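Local coordinates for protein flavodoxin (Lactobacillus reuteri, PDB 5VEG) that binds flavin mononucleotide and probably serves as a low-potential electron donor to redox enzymes, in association with a bacterial microcompartment for 1,2-propanediol utilization, at residues Ser119-Tyr124 against Ile153-Tyr158. Numbering follows the deposited sequence.
With FMN (flavin mononucleotide), chain D.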
# COMPACT_ATOMS: atom_id res chain seq x y z
N SER A 119 3.57 -4.19 -7.19
CA SER A 119 4.32 -4.68 -8.34
C SER A 119 3.69 -6.00 -8.77
O SER A 119 3.42 -6.87 -7.94
CB SER A 119 5.80 -4.88 -8.01
OG SER A 119 6.41 -5.77 -8.94
N GLY A 120 3.41 -6.12 -10.07
CA GLY A 120 2.85 -7.33 -10.60
C GLY A 120 3.41 -7.52 -12.00
O GLY A 120 4.47 -6.98 -12.33
N ASP A 121 2.69 -8.23 -12.84
CA ASP A 121 3.19 -8.60 -14.16
C ASP A 121 2.09 -8.34 -15.18
O ASP A 121 1.05 -9.01 -15.14
CB ASP A 121 3.63 -10.06 -14.17
CG ASP A 121 4.36 -10.46 -15.46
OD1 ASP A 121 4.07 -9.84 -16.50
OD2 ASP A 121 5.22 -11.38 -15.40
N LYS A 122 2.33 -7.38 -16.09
CA LYS A 122 1.33 -7.04 -17.10
C LYS A 122 0.96 -8.22 -18.01
O LYS A 122 -0.11 -8.20 -18.61
CB LYS A 122 1.81 -5.87 -17.95
CG LYS A 122 1.84 -4.57 -17.15
CD LYS A 122 2.16 -3.32 -17.97
CE LYS A 122 2.20 -2.08 -17.06
NZ LYS A 122 2.54 -0.82 -17.79
N PHE A 123 1.80 -9.26 -18.07
CA PHE A 123 1.44 -10.43 -18.89
C PHE A 123 0.13 -11.07 -18.44
O PHE A 123 -0.56 -11.73 -19.24
CB PHE A 123 2.58 -11.46 -18.89
CG PHE A 123 2.17 -12.86 -19.37
CD1 PHE A 123 2.05 -13.14 -20.73
CD2 PHE A 123 1.95 -13.89 -18.46
CE1 PHE A 123 1.69 -14.43 -21.17
CE2 PHE A 123 1.59 -15.17 -18.88
CZ PHE A 123 1.46 -15.44 -20.24
N TYR A 124 -0.27 -10.88 -17.17
CA TYR A 124 -1.51 -11.46 -16.69
C TYR A 124 -2.73 -10.60 -17.03
O TYR A 124 -3.83 -10.88 -16.53
CB TYR A 124 -1.43 -11.72 -15.17
CG TYR A 124 -0.39 -12.77 -14.86
CD1 TYR A 124 -0.73 -14.12 -14.82
CD2 TYR A 124 0.95 -12.43 -14.71
CE1 TYR A 124 0.23 -15.10 -14.58
CE2 TYR A 124 1.91 -13.40 -14.47
CZ TYR A 124 1.54 -14.74 -14.41
OH TYR A 124 2.49 -15.70 -14.17
N ILE A 153 2.65 -1.25 -10.69
CA ILE A 153 3.99 -1.33 -11.26
C ILE A 153 4.16 -2.68 -11.94
O ILE A 153 3.66 -3.70 -11.46
CB ILE A 153 5.04 -1.09 -10.15
CG1 ILE A 153 5.03 0.39 -9.77
CG2 ILE A 153 6.43 -1.55 -10.60
CD1 ILE A 153 5.47 0.65 -8.34
N ASP A 154 4.87 -2.67 -13.07
CA ASP A 154 5.21 -3.91 -13.77
C ASP A 154 6.58 -4.38 -13.31
O ASP A 154 7.60 -3.78 -13.65
CB ASP A 154 5.16 -3.68 -15.28
CG ASP A 154 5.43 -4.96 -16.08
OD1 ASP A 154 4.73 -5.97 -15.88
OD2 ASP A 154 6.34 -4.95 -16.92
N LEU A 155 6.60 -5.45 -12.51
CA LEU A 155 7.83 -6.14 -12.09
C LEU A 155 8.66 -5.17 -11.26
O LEU A 155 8.14 -4.60 -10.27
CB LEU A 155 8.54 -6.73 -13.32
CG LEU A 155 7.84 -7.82 -14.11
CD1 LEU A 155 8.80 -8.42 -15.13
CD2 LEU A 155 7.27 -8.91 -13.21
N GLU A 156 9.94 -4.95 -11.59
CA GLU A 156 10.79 -4.14 -10.74
C GLU A 156 10.51 -2.66 -10.97
O GLU A 156 10.24 -2.25 -12.11
CB GLU A 156 12.26 -4.43 -11.02
CG GLU A 156 12.96 -5.04 -9.82
CD GLU A 156 14.46 -5.16 -10.01
OE1 GLU A 156 15.15 -4.14 -9.86
OE2 GLU A 156 14.93 -6.29 -10.29
N PRO A 157 10.55 -1.85 -9.92
CA PRO A 157 10.34 -0.41 -10.09
C PRO A 157 11.56 0.23 -10.72
O PRO A 157 12.69 0.03 -10.27
CB PRO A 157 10.10 0.09 -8.66
CG PRO A 157 10.78 -0.92 -7.78
CD PRO A 157 10.69 -2.24 -8.50
N TYR A 158 11.33 1.00 -11.79
CA TYR A 158 12.38 1.75 -12.45
C TYR A 158 12.12 3.26 -12.30
O TYR A 158 11.31 3.67 -11.45
CB TYR A 158 12.47 1.30 -13.91
CG TYR A 158 13.63 0.35 -14.19
CD1 TYR A 158 13.55 -0.99 -13.85
CD2 TYR A 158 14.79 0.81 -14.81
CE1 TYR A 158 14.62 -1.87 -14.11
CE2 TYR A 158 15.85 -0.04 -15.08
CZ TYR A 158 15.76 -1.38 -14.72
OH TYR A 158 16.82 -2.24 -15.00
N1 FMN D . 1.11 -10.62 -11.32
C2 FMN D . -0.11 -9.99 -11.54
O2 FMN D . -0.15 -8.77 -11.63
N3 FMN D . -1.26 -10.74 -11.68
C4 FMN D . -1.21 -12.12 -11.60
O4 FMN D . -2.25 -12.75 -11.72
C4A FMN D . 0.01 -12.76 -11.38
N5 FMN D . 0.08 -14.14 -11.29
C5A FMN D . 1.32 -14.73 -11.07
C6 FMN D . 1.43 -16.13 -10.98
C7 FMN D . 2.68 -16.72 -10.76
C7M FMN D . 2.81 -18.22 -10.67
C8 FMN D . 3.82 -15.93 -10.64
C8M FMN D . 5.15 -16.58 -10.40
C9 FMN D . 3.72 -14.55 -10.73
C9A FMN D . 2.47 -13.96 -10.93
N10 FMN D . 2.39 -12.59 -11.01
C10 FMN D . 1.17 -11.99 -11.24
C1' FMN D . 3.64 -11.77 -10.92
C2' FMN D . 4.05 -11.22 -9.56
O2' FMN D . 2.98 -10.47 -9.04
C3' FMN D . 5.21 -10.29 -9.86
O3' FMN D . 6.35 -11.00 -10.29
C4' FMN D . 5.58 -9.42 -8.68
O4' FMN D . 6.59 -8.53 -9.10
C5' FMN D . 6.15 -10.27 -7.55
O5' FMN D . 6.29 -9.41 -6.44
P FMN D . 7.24 -9.82 -5.21
O1P FMN D . 8.67 -9.87 -5.71
O2P FMN D . 7.11 -8.71 -4.17
O3P FMN D . 6.87 -11.17 -4.68
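Ile153 O takes the backbone N-H of Gly120 (N to O 2.8 Å), a rung of the parallel ladder, and also accepts a bond from the side chain of Asn129. With CG anti to the backbone N (chi1 -177°), Asp154 presents OD1 to the backbone N of Lys122 at 2.8 Å, nearly straight at 174°, while the extended Lys122 chain crosses CB and CG of Asp154. This carboxylate thus ties the edge strand to the start of the 3-10 turn, where Asp121 OD1 closes an Asx turn onto Phe123 N. Helix 130-141 connects the two neighbouring parallel strands, 113-120 and 145-154, in a beta-alpha-beta unit of the flavodoxin fold, and their C-terminal ends open into FMN-binding loops. Leu155 N bonds to Gly120 O at 2.6 Å; Leu155 CD2 packs against that same oxygen, alongside the Asp121 carboxylate, and reaches FMN O3' at 3.7 Å. Leu155 O receives the hydroxyl of Ser119 in a very short bond (OG to O 2.5 Å), which leaves OG to accept from ribityl O4' of FMN at 2.8 Å. Within 119-124, Asp121 N donates to flavin O2, and the Tyr124 ring stacks on the isoalloxazine with FMN N5 over its centre, 3.3 Å above the ring plane.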